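Local structure of solute-binding periplasmic protein of iron/siderophore ABC transporter (Yersinia pestis, 6B2Y) at residues Ala97-Lys100 with Ala101-Gln105; Asn194-Gln197 with Asp198-Lys202; Thr298-Gln301 with Ala302-Leu306; Ser305-Lys308 with Ile309-Arg312; Lys362-Asp365 with Ser366-Gln370. The protein probably binds chelated iron in the periplasm and hands it to an ABC transporter for uptake into the cell. All blocks are in the same frame, centred on the assembly; numbering follows the deposited sequence.

Contact 1 (Ala97-Lys100 with Ala101-Gln105); sequences AIYK and AKFPQ. With NA (sodium ion), chain C.
The rings of Tyr-99 and Phe-103, one helical turn apart, meet CD2 to CD2 at 4.3 Å, the phenylalanine atom coming up to the tyrosine ring at a slant. This is the C-terminal end of helix 93-102, in the part of the chain that belongs to the periplasmic binding protein family. The sodium ion sits at the edge of the Tyr-99 ring, in its plane, and is bound by Tyr-99 OH at 2.6 Å. A water lies 2.9 Å from sodium as a further ligand. Outside the two segments, Phe-66 packs edge-to-face with the same ring. At the in-plane edge of the Phe-103 ring lie Gln-105 NE2 and Tyr-99 O, the latter 3.6 Å from Phe-103 CD2. With CG anti to its carbonyl carbon (chi1 -60°), Phe-103 folds back beside its own N, which keeps the ring close to that oxygen.

The backbone bonds change as the helix ends. Ala-101 N still makes the regular helical bond to Ala-97 O, at 3.0 Å. Two residues on, Tyr-99 O takes the N-H of Phe-103 at 2.7 Å, and a weak second bond from Lys-102 N at 3.2 Å. Phe-103 is the first residue to leave helical backbone angles, and its side chain rests on Leu-78. Lys-100 runs out fully extended toward Asp-107, with which it forms a long, weak ion pair. Next comes Pro-104, whose ring nitrogen has no hydrogen to offer and stands 3.4 Å from Lys-100 O.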
loop_
_atom_site.group_PDB
_atom_site.type_symbol
_atom_site.label_atom_id
_atom_site.label_comp_id
_atom_site.label_asym_id
_atom_site.label_seq_id
_atom_site.Cartn_x
_atom_site.Cartn_y
_atom_site.Cartn_z
ATOM N N ALA A 97 4.488 -11.953 -10.625
ATOM C CA ALA A 97 4.464 -12.543 -11.966
ATOM C C ALA A 97 5.018 -11.583 -13.013
ATOM O O ALA A 97 5.771 -11.992 -13.909
ATOM C CB ALA A 97 3.035 -12.951 -12.322
ATOM N N ILE A 98 4.650 -10.302 -12.923
ATOM C CA ILE A 98 5.095 -9.335 -13.916
ATOM C C ILE A 98 6.600 -9.146 -13.831
ATOM O O ILE A 98 7.280 -9.034 -14.859
ATOM C CB ILE A 98 4.346 -8.002 -13.739
ATOM C CG1 ILE A 98 2.843 -8.218 -13.925
ATOM C CG2 ILE A 98 4.901 -6.942 -14.705
ATOM C CD1 ILE A 98 2.429 -8.505 -15.360
ATOM N N TYR A 99 7.144 -9.107 -12.607
ATOM C CA TYR A 99 8.591 -9.020 -12.426
ATOM C C TYR A 99 9.292 -10.294 -12.893
ATOM O O TYR A 99 10.366 -10.232 -13.501
ATOM C CB TYR A 99 8.922 -8.738 -10.963
ATOM C CG TYR A 99 8.868 -7.256 -10.647
ATOM C CD1 TYR A 99 7.677 -6.642 -10.283
ATOM C CD2 TYR A 99 10.000 -6.473 -10.763
ATOM C CE1 TYR A 99 7.637 -5.274 -10.007
ATOM C CE2 TYR A 99 9.972 -5.112 -10.496
ATOM C CZ TYR A 99 8.790 -4.521 -10.118
ATOM O OH TYR A 99 8.772 -3.160 -9.865
ATOM N N LYS A 100 8.705 -11.455 -12.602
ATOM C CA LYS A 100 9.323 -12.720 -13.004
ATOM C C LYS A 100 9.475 -12.802 -14.519
ATOM O O LYS A 100 10.492 -13.297 -15.025
ATOM C CB LYS A 100 8.483 -13.890 -12.487
ATOM C CG LYS A 100 9.029 -15.270 -12.854
ATOM C CD LYS A 100 8.241 -16.373 -12.160
ATOM C CE LYS A 100 8.875 -17.740 -12.425
ATOM N NZ LYS A 100 7.981 -18.857 -12.013
ATOM N N ALA A 101 8.478 -12.305 -15.255
ATOM C CA ALA A 101 8.523 -12.355 -16.714
ATOM C C ALA A 101 9.733 -11.608 -17.253
ATOM O O ALA A 101 10.390 -12.065 -18.194
ATOM C CB ALA A 101 7.233 -11.778 -17.287
ATOM N N LYS A 102 10.061 -10.472 -16.646
ATOM C CA LYS A 102 11.189 -9.656 -17.069
ATOM C C LYS A 102 12.492 -10.022 -16.373
ATOM O O LYS A 102 13.568 -9.822 -16.946
ATOM C CB LYS A 102 10.873 -8.182 -16.811
ATOM C CG LYS A 102 11.790 -7.201 -17.514
ATOM C CD LYS A 102 11.077 -5.881 -17.701
ATOM C CE LYS A 102 11.850 -4.975 -18.628
ATOM N NZ LYS A 102 13.302 -5.078 -18.343
ATOM N N PHE A 103 12.424 -10.562 -15.157
ATOM C CA PHE A 103 13.601 -10.842 -14.338
ATOM C C PHE A 103 13.480 -12.257 -13.788
ATOM O O PHE A 103 13.023 -12.461 -12.657
ATOM C CB PHE A 103 13.743 -9.825 -13.202
ATOM C CG PHE A 103 13.877 -8.409 -13.672
ATOM C CD1 PHE A 103 15.129 -7.872 -13.939
ATOM C CD2 PHE A 103 12.753 -7.607 -13.834
ATOM C CE1 PHE A 103 15.260 -6.568 -14.378
ATOM C CE2 PHE A 103 12.874 -6.294 -14.266
ATOM C CZ PHE A 103 14.131 -5.773 -14.544
ATOM N N PRO A 104 13.893 -13.262 -14.562
ATOM C CA PRO A 104 13.704 -14.651 -14.116
ATOM C C PRO A 104 14.463 -15.000 -12.856
ATOM O O PRO A 104 14.055 -15.924 -12.144
ATOM C CB PRO A 104 14.200 -15.476 -15.313
ATOM C CG PRO A 104 14.158 -14.539 -16.478
ATOM C CD PRO A 104 14.452 -13.181 -15.922
ATOM N N GLN A 105 15.551 -14.297 -12.553
ATOM C CA GLN A 105 16.336 -14.536 -11.348
ATOM C C GLN A 105 15.574 -14.220 -10.065
ATOM O O GLN A 105 16.107 -14.462 -8.975
ATOM C CB GLN A 105 17.622 -13.710 -11.398
ATOM C CG GLN A 105 17.411 -12.201 -11.307
ATOM C CD GLN A 105 17.259 -11.528 -12.666
ATOM O OE1 GLN A 105 16.647 -12.073 -13.586
ATOM N NE2 GLN A 105 17.817 -10.326 -12.792
HETATM NA NA NA C . 6.535 -2.532 -8.760
HETATM O O HOH W 1 4.086 -3.149 -10.158
#

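Contact 2 (Asn194-Gln197 with Asp198-Lys202); sequences NFYQ and DNVDK
Asn-199 lays its amide nitrogen over one face of the Phe-195 ring, ND2 standing 3.4 Å above the ring plane and shifted toward the rim on the CE1 side. Ring and amide planes are inclined at 54°, so this is not a flat stack. The same ND2 bonds to Phe-195 O at 3.0 Å, with the acceptor close to the amide plane. Asn-199 N reaches that oxygen as well, at 3.1 Å and from the opposite face of the carbonyl, so two bonds from one residue grip Phe-195 O. On another side of the helix, Val-200 CG2 touches Tyr-196 CE1 at 3.5 Å, obliquely to the ring. Gln-197, bent at chi2 (69°), curls its amide over the following turn and gives NE2 to Asp-201 OD1 at 3.0 Å, from above the carboxylate plane.

One shell out, Lys-202 NZ bonds to Asn-199 OD1 at 2.8 Å. The asparagine amide is thus held at both its nitrogen and its oxygen, which fixes its rotation over the ring. Tyr-196 is fixed at its far end by a hydrogen bond from its hydroxyl to Asn-339. Helix 360-371 packs against Phe-195 through Thr-363, Ser-366 and Leu-367, while Val-340 of helix 340-350 meets Tyr-196, Asn-199 and Val-200.

The side-chain contacts between the two segments are i to i+4, along the long helix 186-207. It comes after the strands of the parallel sheet and before those of the mixed sheet, a place consistent with the long helix that joins the two lobes in siderophore-binding proteins of this type.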
loop_
_atom_site.group_PDB
_atom_site.type_symbol
_atom_site.label_atom_id
_atom_site.label_comp_id
_atom_site.label_asym_id
_atom_site.label_seq_id
_atom_site.Cartn_x
_atom_site.Cartn_y
_atom_site.Cartn_z
ATOM N N ASN A 194 9.518 14.640 -4.649
ATOM C CA ASN A 194 8.968 15.726 -5.451
ATOM C C ASN A 194 7.796 15.252 -6.306
ATOM O O ASN A 194 6.779 15.942 -6.398
ATOM C CB ASN A 194 10.076 16.328 -6.321
ATOM C CG ASN A 194 10.975 17.270 -5.537
ATOM O OD1 ASN A 194 10.561 17.793 -4.519
ATOM N ND2 ASN A 194 12.201 17.483 -6.004
ATOM N N PHE A 195 7.917 14.074 -6.941
ATOM C CA PHE A 195 6.816 13.553 -7.757
ATOM C C PHE A 195 5.579 13.286 -6.911
ATOM O O PHE A 195 4.452 13.593 -7.307
ATOM C CB PHE A 195 7.268 12.275 -8.475
ATOM C CG PHE A 195 6.146 11.506 -9.135
ATOM C CD1 PHE A 195 5.737 11.822 -10.426
ATOM C CD2 PHE A 195 5.511 10.463 -8.471
ATOM C CE1 PHE A 195 4.701 11.101 -11.047
ATOM C CE2 PHE A 195 4.489 9.745 -9.076
ATOM C CZ PHE A 195 4.081 10.063 -10.371
ATOM N N TYR A 196 5.774 12.720 -5.730
ATOM C CA TYR A 196 4.648 12.414 -4.860
ATOM C C TYR A 196 3.975 13.690 -4.361
ATOM O O TYR A 196 2.748 13.835 -4.442
ATOM C CB TYR A 196 5.165 11.574 -3.695
ATOM C CG TYR A 196 4.146 11.105 -2.690
ATOM C CD1 TYR A 196 3.663 11.972 -1.696
ATOM C CD2 TYR A 196 3.710 9.787 -2.686
ATOM C CE1 TYR A 196 2.759 11.546 -0.755
ATOM C CE2 TYR A 196 2.804 9.351 -1.753
ATOM C CZ TYR A 196 2.334 10.229 -0.785
ATOM O OH TYR A 196 1.434 9.806 0.158
ATOM N N GLN A 197 4.767 14.628 -3.829
ATOM C CA GLN A 197 4.181 15.845 -3.283
ATOM C C GLN A 197 3.446 16.634 -4.362
ATOM O O GLN A 197 2.354 17.155 -4.116
ATOM C CB GLN A 197 5.256 16.711 -2.630
ATOM C CG GLN A 197 4.647 17.853 -1.824
ATOM C CD GLN A 197 3.931 17.360 -0.572
ATOM O OE1 GLN A 197 4.572 17.002 0.418
ATOM N NE2 GLN A 197 2.603 17.310 -0.624
ATOM N N ASP A 198 4.024 16.714 -5.560
ATOM C CA ASP A 198 3.343 17.376 -6.675
ATOM C C ASP A 198 1.997 16.731 -6.955
ATOM O O ASP A 198 0.996 17.423 -7.170
ATOM C CB ASP A 198 4.213 17.331 -7.925
ATOM C CG ASP A 198 5.303 18.375 -7.892
ATOM O OD1 ASP A 198 5.285 19.182 -6.941
ATOM O OD2 ASP A 198 6.158 18.390 -8.802
ATOM N N ASN A 199 1.950 15.405 -6.933
ATOM C CA ASN A 199 0.701 14.730 -7.250
ATOM C C ASN A 199 -0.285 14.696 -6.094
ATOM O O ASN A 199 -1.486 14.575 -6.345
ATOM C CB ASN A 199 0.996 13.329 -7.784
ATOM C CG ASN A 199 1.315 13.369 -9.263
ATOM O OD1 ASN A 199 0.421 13.562 -10.072
ATOM N ND2 ASN A 199 2.590 13.293 -9.608
ATOM N N VAL A 200 0.167 14.837 -4.843
ATOM C CA VAL A 200 -0.795 15.048 -3.769
ATOM C C VAL A 200 -1.329 16.475 -3.812
ATOM O O VAL A 200 -2.506 16.714 -3.526
ATOM C CB VAL A 200 -0.164 14.712 -2.402
ATOM C CG1 VAL A 200 -1.039 15.228 -1.226
ATOM C CG2 VAL A 200 0.091 13.217 -2.290
ATOM N N ASP A 201 -0.477 17.448 -4.180
ATOM C CA ASP A 201 -0.928 18.846 -4.188
ATOM C C ASP A 201 -2.003 19.085 -5.249
ATOM O O ASP A 201 -2.839 19.982 -5.088
ATOM C CB ASP A 201 0.246 19.799 -4.421
ATOM C CG ASP A 201 1.191 19.877 -3.230
ATOM O OD1 ASP A 201 0.895 19.283 -2.165
ATOM O OD2 ASP A 201 2.250 20.525 -3.376
ATOM N N LYS A 202 -1.992 18.302 -6.334
ATOM C CA LYS A 202 -3.081 18.350 -7.312
ATOM C C LYS A 202 -4.429 18.140 -6.652
ATOM O O LYS A 202 -5.441 18.708 -7.088
ATOM C CB LYS A 202 -2.889 17.280 -8.387
ATOM C CG LYS A 202 -1.754 17.539 -9.328
ATOM C CD LYS A 202 -1.535 16.337 -10.231
ATOM C CE LYS A 202 -0.358 16.570 -11.143
ATOM N NZ LYS A 202 -0.155 15.435 -12.072
#

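Contact 3 (Thr298-Gln301 with Ala302-Leu306); sequences TPEQ and AQASL
Ala-302 N bonds to Thr-298 O at 3.1 Å in an almost straight line (179°), in the first turn of helix 299-310, and the methyl carbon CB of Ala-302 rests 3.6 Å from Pro-299 O. Ala-302 O in turn serves two donors: Leu-306 N, and the hydroxyl OG of Ser-305 at 2.9 Å. That hydroxyl also bonds to Val-292 N, tying the helix to the preceding loop. The Ala-302 side chain is buried against Leu-293 and Thr-379.

Gln-301 O receives Ser-305 N at 3.0 Å, while its side chain runs the other way. With CG beside the backbone N (chi1 -69°) and the chain extended beyond it, the amide reaches back to Thr-298, where OE1 accepts the backbone N-H at 3.0 Å. Glu-300 contributes mainly through its carbonyl oxygen, which takes Ala-304 N at 2.9 Å.

Thr-298 OG1 closes the other half of the exchange by accepting from Gln-301 N at 3.2 Å. This reciprocal pair between Thr-298 and Gln-301 is a capping box, with Thr-298 as the N-cap of the helix.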
loop_
_atom_site.group_PDB
_atom_site.type_symbol
_atom_site.label_atom_id
_atom_site.label_comp_id
_atom_site.label_asym_id
_atom_site.label_seq_id
_atom_site.Cartn_x
_atom_site.Cartn_y
_atom_site.Cartn_z
ATOM N N THR A 298 -8.201 -7.487 -15.277
ATOM C CA THR A 298 -8.807 -6.645 -16.298
ATOM C C THR A 298 -9.946 -5.835 -15.702
ATOM O O THR A 298 -10.517 -6.218 -14.678
ATOM C CB THR A 298 -9.345 -7.510 -17.443
ATOM O OG1 THR A 298 -10.478 -8.263 -16.982
ATOM C CG2 THR A 298 -8.283 -8.466 -17.926
ATOM N N PRO A 299 -10.314 -4.713 -16.339
ATOM C CA PRO A 299 -11.491 -3.965 -15.868
ATOM C C PRO A 299 -12.711 -4.841 -15.658
ATOM O O PRO A 299 -13.366 -4.732 -14.617
ATOM C CB PRO A 299 -11.705 -2.928 -16.978
ATOM C CG PRO A 299 -10.322 -2.670 -17.499
ATOM C CD PRO A 299 -9.613 -4.009 -17.430
ATOM N N GLU A 300 -13.008 -5.749 -16.595
ATOM C CA GLU A 300 -14.217 -6.556 -16.479
ATOM C C GLU A 300 -14.177 -7.459 -15.251
ATOM O O GLU A 300 -15.174 -7.579 -14.533
ATOM C CB GLU A 300 -14.425 -7.388 -17.750
ATOM C CG GLU A 300 -15.514 -8.441 -17.623
ATOM C CD GLU A 300 -14.965 -9.856 -17.419
ATOM O OE1 GLU A 300 -15.232 -10.454 -16.349
ATOM O OE2 GLU A 300 -14.274 -10.375 -18.329
ATOM N N GLN A 301 -13.031 -8.096 -14.985
ATOM C CA GLN A 301 -12.921 -8.971 -13.818
ATOM C C GLN A 301 -13.073 -8.191 -12.516
ATOM O O GLN A 301 -13.756 -8.642 -11.582
ATOM C CB GLN A 301 -11.576 -9.685 -13.826
ATOM C CG GLN A 301 -11.389 -10.722 -14.928
ATOM C CD GLN A 301 -9.938 -11.133 -15.047
ATOM O OE1 GLN A 301 -9.038 -10.334 -14.790
ATOM N NE2 GLN A 301 -9.700 -12.384 -15.430
ATOM N N ALA A 302 -12.400 -7.045 -12.417
ATOM C CA ALA A 302 -12.548 -6.203 -11.234
ATOM C C ALA A 302 -14.013 -5.844 -11.021
ATOM O O ALA A 302 -14.572 -6.057 -9.935
ATOM C CB ALA A 302 -11.693 -4.945 -11.384
ATOM N N GLN A 303 -14.656 -5.333 -12.075
ATOM C CA GLN A 303 -16.056 -4.936 -11.992
ATOM C C GLN A 303 -16.931 -6.080 -11.521
ATOM O O GLN A 303 -17.824 -5.879 -10.700
ATOM C CB GLN A 303 -16.534 -4.433 -13.352
ATOM C CG GLN A 303 -17.915 -3.825 -13.333
ATOM C CD GLN A 303 -17.989 -2.653 -12.390
ATOM O OE1 GLN A 303 -18.660 -2.706 -11.357
ATOM N NE2 GLN A 303 -17.293 -1.579 -12.739
ATOM N N ALA A 304 -16.693 -7.294 -12.029
ATOM C CA ALA A 304 -17.520 -8.444 -11.655
ATOM C C ALA A 304 -17.302 -8.868 -10.205
ATOM O O ALA A 304 -18.261 -9.249 -9.512
ATOM C CB ALA A 304 -17.223 -9.608 -12.582
ATOM N N SER A 305 -16.084 -8.700 -9.679
ATOM C CA SER A 305 -15.847 -9.045 -8.281
ATOM C C SER A 305 -16.421 -7.999 -7.325
ATOM O O SER A 305 -16.858 -8.351 -6.227
ATOM C CB SER A 305 -14.349 -9.211 -8.026
ATOM O OG SER A 305 -13.708 -7.951 -7.923
ATOM N N LEU A 306 -16.429 -6.717 -7.722
ATOM C CA LEU A 306 -16.998 -5.677 -6.863
ATOM C C LEU A 306 -18.509 -5.861 -6.710
ATOM O O LEU A 306 -19.040 -5.811 -5.597
ATOM C CB LEU A 306 -16.681 -4.295 -7.439
ATOM C CG LEU A 306 -17.267 -3.102 -6.667
ATOM C CD1 LEU A 306 -16.851 -3.165 -5.208
ATOM C CD2 LEU A 306 -16.881 -1.776 -7.294
#

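Contact 4 (Ser305-Lys308 with Ile309-Arg312); sequences SLQK and ILGR
Ile-309 opens the last turn of helix 299-310 by giving its backbone N to Ser-305 O at 3.1 Å, while its CG1 lies 3.4 Å from that same oxygen. CG1 is set beside the backbone N (chi1 -75°), and this is what brings it back over the carbonyl.

Leu-310 follows with a shorter bond, N to Leu-306 O at 2.8 Å. Its branch point also packs on the preceding turn: Leu-310 CG stands 4.0 Å from Leu-306 CD1, with CD1 and CD2 of Leu-310 close by, so the two leucines cross at a slant.

At Gly-311 the pattern tightens. Its N bonds to Lys-308 O at 3.1 Å, three residues back, coming from well above the carbonyl plane rather than along a lone pair. Lys-308 itself sends its side chain outward from the helix.

Arg-312, now outside the helix, turns its side chain back. NE donates to Ile-309 O at 3.0 Å, in the carbonyl plane and on a lone pair, so a carbonyl of the last turn gains a side-chain donor.

Beyond the turn, the Arg-312 guanidinium makes a salt bridge with Glu-221 of strand 217-221. Ile-309, Leu-310 and Arg-312 all lean on Tyr-276 of strand 275-280. On strand 326-330, Leu-306 touches Ala-328 and Leu-310 touches Ser-326, seating the helix end against the mixed sheet.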
loop_
_atom_site.group_PDB
_atom_site.type_symbol
_atom_site.label_atom_id
_atom_site.label_comp_id
_atom_site.label_asym_id
_atom_site.label_seq_id
_atom_site.Cartn_x
_atom_site.Cartn_y
_atom_site.Cartn_z
ATOM N N SER A 305 -16.084 -8.700 -9.679
ATOM C CA SER A 305 -15.847 -9.045 -8.281
ATOM C C SER A 305 -16.421 -7.999 -7.325
ATOM O O SER A 305 -16.858 -8.351 -6.227
ATOM C CB SER A 305 -14.349 -9.211 -8.026
ATOM O OG SER A 305 -13.708 -7.951 -7.923
ATOM N N LEU A 306 -16.429 -6.717 -7.722
ATOM C CA LEU A 306 -16.998 -5.677 -6.863
ATOM C C LEU A 306 -18.509 -5.861 -6.710
ATOM O O LEU A 306 -19.040 -5.811 -5.597
ATOM C CB LEU A 306 -16.681 -4.295 -7.439
ATOM C CG LEU A 306 -17.267 -3.102 -6.667
ATOM C CD1 LEU A 306 -16.851 -3.165 -5.208
ATOM C CD2 LEU A 306 -16.881 -1.776 -7.294
ATOM N N GLN A 307 -19.208 -6.103 -7.831
ATOM C CA GLN A 307 -20.642 -6.403 -7.806
ATOM C C GLN A 307 -20.958 -7.523 -6.825
ATOM O O GLN A 307 -21.944 -7.446 -6.082
ATOM C CB GLN A 307 -21.126 -6.770 -9.215
ATOM C CG GLN A 307 -21.128 -5.615 -10.201
ATOM C CD GLN A 307 -21.853 -4.403 -9.649
ATOM O OE1 GLN A 307 -22.842 -4.537 -8.926
ATOM N NE2 GLN A 307 -21.354 -3.213 -9.970
ATOM N N LYS A 308 -20.137 -8.577 -6.795
ATOM C CA LYS A 308 -20.412 -9.657 -5.851
ATOM C C LYS A 308 -20.200 -9.196 -4.415
ATOM O O LYS A 308 -20.986 -9.543 -3.522
ATOM C CB LYS A 308 -19.541 -10.877 -6.154
ATOM C CG LYS A 308 -19.457 -11.858 -4.987
ATOM C CD LYS A 308 -19.415 -13.314 -5.459
ATOM C CE LYS A 308 -18.556 -13.481 -6.702
ATOM N NZ LYS A 308 -18.368 -14.925 -7.055
ATOM N N ILE A 309 -19.145 -8.412 -4.174
ATOM C CA ILE A 309 -18.873 -7.921 -2.825
ATOM C C ILE A 309 -20.000 -7.007 -2.357
ATOM O O ILE A 309 -20.359 -6.992 -1.172
ATOM C CB ILE A 309 -17.501 -7.220 -2.787
ATOM C CG1 ILE A 309 -16.380 -8.261 -2.825
ATOM C CG2 ILE A 309 -17.354 -6.337 -1.544
ATOM C CD1 ILE A 309 -16.246 -9.018 -1.526
ATOM N N LEU A 310 -20.570 -6.231 -3.278
ATOM C CA LEU A 310 -21.659 -5.323 -2.936
ATOM C C LEU A 310 -22.974 -6.052 -2.695
ATOM O O LEU A 310 -23.921 -5.435 -2.196
ATOM C CB LEU A 310 -21.850 -4.288 -4.044
ATOM C CG LEU A 310 -20.709 -3.318 -4.353
ATOM C CD1 LEU A 310 -21.089 -2.441 -5.520
ATOM C CD2 LEU A 310 -20.394 -2.487 -3.136
ATOM N N GLY A 311 -23.060 -7.333 -3.048
ATOM C CA GLY A 311 -24.260 -8.115 -2.830
ATOM C C GLY A 311 -24.318 -8.869 -1.521
ATOM O O GLY A 311 -25.260 -9.641 -1.310
ATOM N N ARG A 312 -23.344 -8.674 -0.630
ATOM C CA ARG A 312 -23.355 -9.350 0.659
ATOM C C ARG A 312 -24.463 -8.793 1.549
ATOM O O ARG A 312 -24.910 -7.655 1.393
ATOM C CB ARG A 312 -22.009 -9.188 1.378
ATOM C CG ARG A 312 -20.857 -9.986 0.792
ATOM C CD ARG A 312 -19.539 -9.621 1.489
ATOM N NE ARG A 312 -19.182 -8.227 1.244
ATOM C CZ ARG A 312 -18.669 -7.406 2.163
ATOM N NH1 ARG A 312 -18.442 -7.831 3.392
ATOM N NH2 ARG A 312 -18.392 -6.150 1.846
#

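Contact 5 (Lys362-Asp365 with Ser366-Gln370); sequences KTMD and SLYSQ
Met-364 and Tyr-368, one turn apart on helix 360-371, form a Met-aromatic contact in which the two side chains run side by side in the same direction. The sulfur SD of Met-364 is 5.3 Å from the centre of the Tyr-368 ring and 42° off the ring normal, an oblique placement. The closer apolar touch is Met-364 CG to Tyr-368 CE1 at 3.7 Å. Tyr-368 CG lies beside its backbone N (chi1 -84°), which brings the ring edge back to Met-364 O, near the ring plane. Pro-376 also packs on Tyr-368, while Tyr-333, Leu-341 and Tyr-380 pack on Met-364. The Tyr-368 side chain comes within about 5 Å of a bound sodium ion.

One salt bridge lies within 362-365. Lys-362, bent at chi2 and chi3, curls forward along the helix so that NZ pairs with Asp-365 OD2 at 2.9 Å, on the anti side of the carboxylate.

Regular backbone bonds run through the whole turn: Ser-366 N to Lys-362 O, Leu-367 N to Thr-363 O, and Tyr-368 N to Met-364 O. Thr-363 spends its hydroxyl elsewhere, bonding to Gln-344 of helix 340-350.

Hydroxyl-to-backbone bonding is clearest at Ser-369. Asp-365 O receives both Ser-369 N, at 3.0 Å, and Ser-369 OG, at 2.7 Å, from opposite faces of the carbonyl plane.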
loop_
_atom_site.group_PDB
_atom_site.type_symbol
_atom_site.label_atom_id
_atom_site.label_comp_id
_atom_site.label_asym_id
_atom_site.label_seq_id
_atom_site.Cartn_x
_atom_site.Cartn_y
_atom_site.Cartn_z
ATOM N N LYS A 362 -2.878 8.211 -15.750
ATOM C CA LYS A 362 -1.679 8.876 -16.245
ATOM C C LYS A 362 -0.641 9.050 -15.137
ATOM O O LYS A 362 0.565 8.919 -15.382
ATOM C CB LYS A 362 -2.039 10.218 -16.881
ATOM C CG LYS A 362 -0.837 10.996 -17.421
ATOM C CD LYS A 362 0.113 10.136 -18.276
ATOM C CE LYS A 362 -0.572 9.522 -19.505
ATOM N NZ LYS A 362 0.210 8.349 -20.013
ATOM N N THR A 363 -1.081 9.351 -13.914
ATOM C CA THR A 363 -0.129 9.422 -12.807
ATOM C C THR A 363 0.629 8.112 -12.661
ATOM O O THR A 363 1.855 8.107 -12.491
ATOM C CB THR A 363 -0.853 9.758 -11.507
ATOM O OG1 THR A 363 -1.582 10.975 -11.680
ATOM C CG2 THR A 363 0.141 9.916 -10.361
ATOM N N MET A 364 -0.090 6.990 -12.745
ATOM C CA MET A 364 0.557 5.688 -12.648
ATOM C C MET A 364 1.507 5.452 -13.821
ATOM O O MET A 364 2.622 4.956 -13.628
ATOM C CB MET A 364 -0.506 4.597 -12.560
ATOM C CG MET A 364 0.073 3.221 -12.583
ATOM S SD MET A 364 -1.228 2.040 -12.815
ATOM C CE MET A 364 -1.391 1.425 -11.206
ATOM N N ASP A 365 1.107 5.850 -15.036
ATOM C CA ASP A 365 2.018 5.786 -16.179
ATOM C C ASP A 365 3.311 6.544 -15.908
ATOM O O ASP A 365 4.407 6.062 -16.230
ATOM C CB ASP A 365 1.338 6.353 -17.429
ATOM C CG ASP A 365 0.437 5.348 -18.111
ATOM O OD1 ASP A 365 0.525 4.148 -17.789
ATOM O OD2 ASP A 365 -0.366 5.760 -18.970
ATOM N N SER A 366 3.207 7.734 -15.303
ATOM C CA SER A 366 4.393 8.534 -15.021
ATOM C C SER A 366 5.251 7.888 -13.942
ATOM O O SER A 366 6.483 7.860 -14.054
ATOM C CB SER A 366 3.988 9.953 -14.608
ATOM O OG SER A 366 3.221 10.560 -15.642
ATOM N N LEU A 367 4.618 7.387 -12.882
ATOM C CA LEU A 367 5.357 6.713 -11.822
ATOM C C LEU A 367 6.202 5.582 -12.399
ATOM O O LEU A 367 7.394 5.467 -12.106
ATOM C CB LEU A 367 4.375 6.188 -10.769
ATOM C CG LEU A 367 4.896 5.700 -9.400
ATOM C CD1 LEU A 367 3.768 5.755 -8.382
ATOM C CD2 LEU A 367 5.465 4.278 -9.446
ATOM N N TYR A 368 5.596 4.748 -13.244
ATOM C CA TYR A 368 6.313 3.597 -13.788
ATOM C C TYR A 368 7.435 4.034 -14.726
ATOM O O TYR A 368 8.568 3.550 -14.623
ATOM C CB TYR A 368 5.329 2.671 -14.500
ATOM C CG TYR A 368 4.633 1.730 -13.547
ATOM C CD1 TYR A 368 3.753 2.215 -12.583
ATOM C CD2 TYR A 368 4.852 0.353 -13.604
ATOM C CE1 TYR A 368 3.121 1.365 -11.691
ATOM C CE2 TYR A 368 4.206 -0.514 -12.719
ATOM C CZ TYR A 368 3.341 0.003 -11.765
ATOM O OH TYR A 368 2.698 -0.836 -10.873
ATOM N N SER A 369 7.144 4.950 -15.656
ATOM C CA SER A 369 8.176 5.324 -16.619
ATOM C C SER A 369 9.344 6.041 -15.950
ATOM O O SER A 369 10.495 5.869 -16.368
ATOM C CB SER A 369 7.578 6.186 -17.735
ATOM O OG SER A 369 6.687 7.161 -17.224
ATOM N N GLN A 370 9.086 6.810 -14.888
ATOM C CA GLN A 370 10.161 7.556 -14.253
ATOM C C GLN A 370 10.972 6.719 -13.269
ATOM O O GLN A 370 12.162 6.989 -13.083
ATOM C CB GLN A 370 9.600 8.780 -13.519
ATOM C CG GLN A 370 9.265 9.941 -14.436
ATOM C CD GLN A 370 8.485 11.012 -13.725
ATOM O OE1 GLN A 370 7.321 11.259 -14.042
ATOM N NE2 GLN A 370 9.111 11.642 -12.741
#

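Overall arrangement
All five contacts are short local runs on helices, contacts 1 and 4 continuing past the helix end, and they follow the chain in the order 1, 2, 3, 4, 5. Contacts 3 and 4 are the two halves of helix 299-310, sharing Ser-305 and Leu-306, with centres about 10 Å apart. Contacts 2 and 5 lie on neighbouring helices, 186-207 and 360-371, which touch where Phe-195 meets Thr-363 and Ser-366; their centres are about 13 Å apart. Contact 1, on helix 93-102, comes within about 6 Å of contact 5 by nearest atoms, and the sodium ion bound by Tyr-99 is also the one near Tyr-368. Contact 2, on the probable linker between lobes, and contact 4, against the mixed sheet, have centres about 33 Å apart.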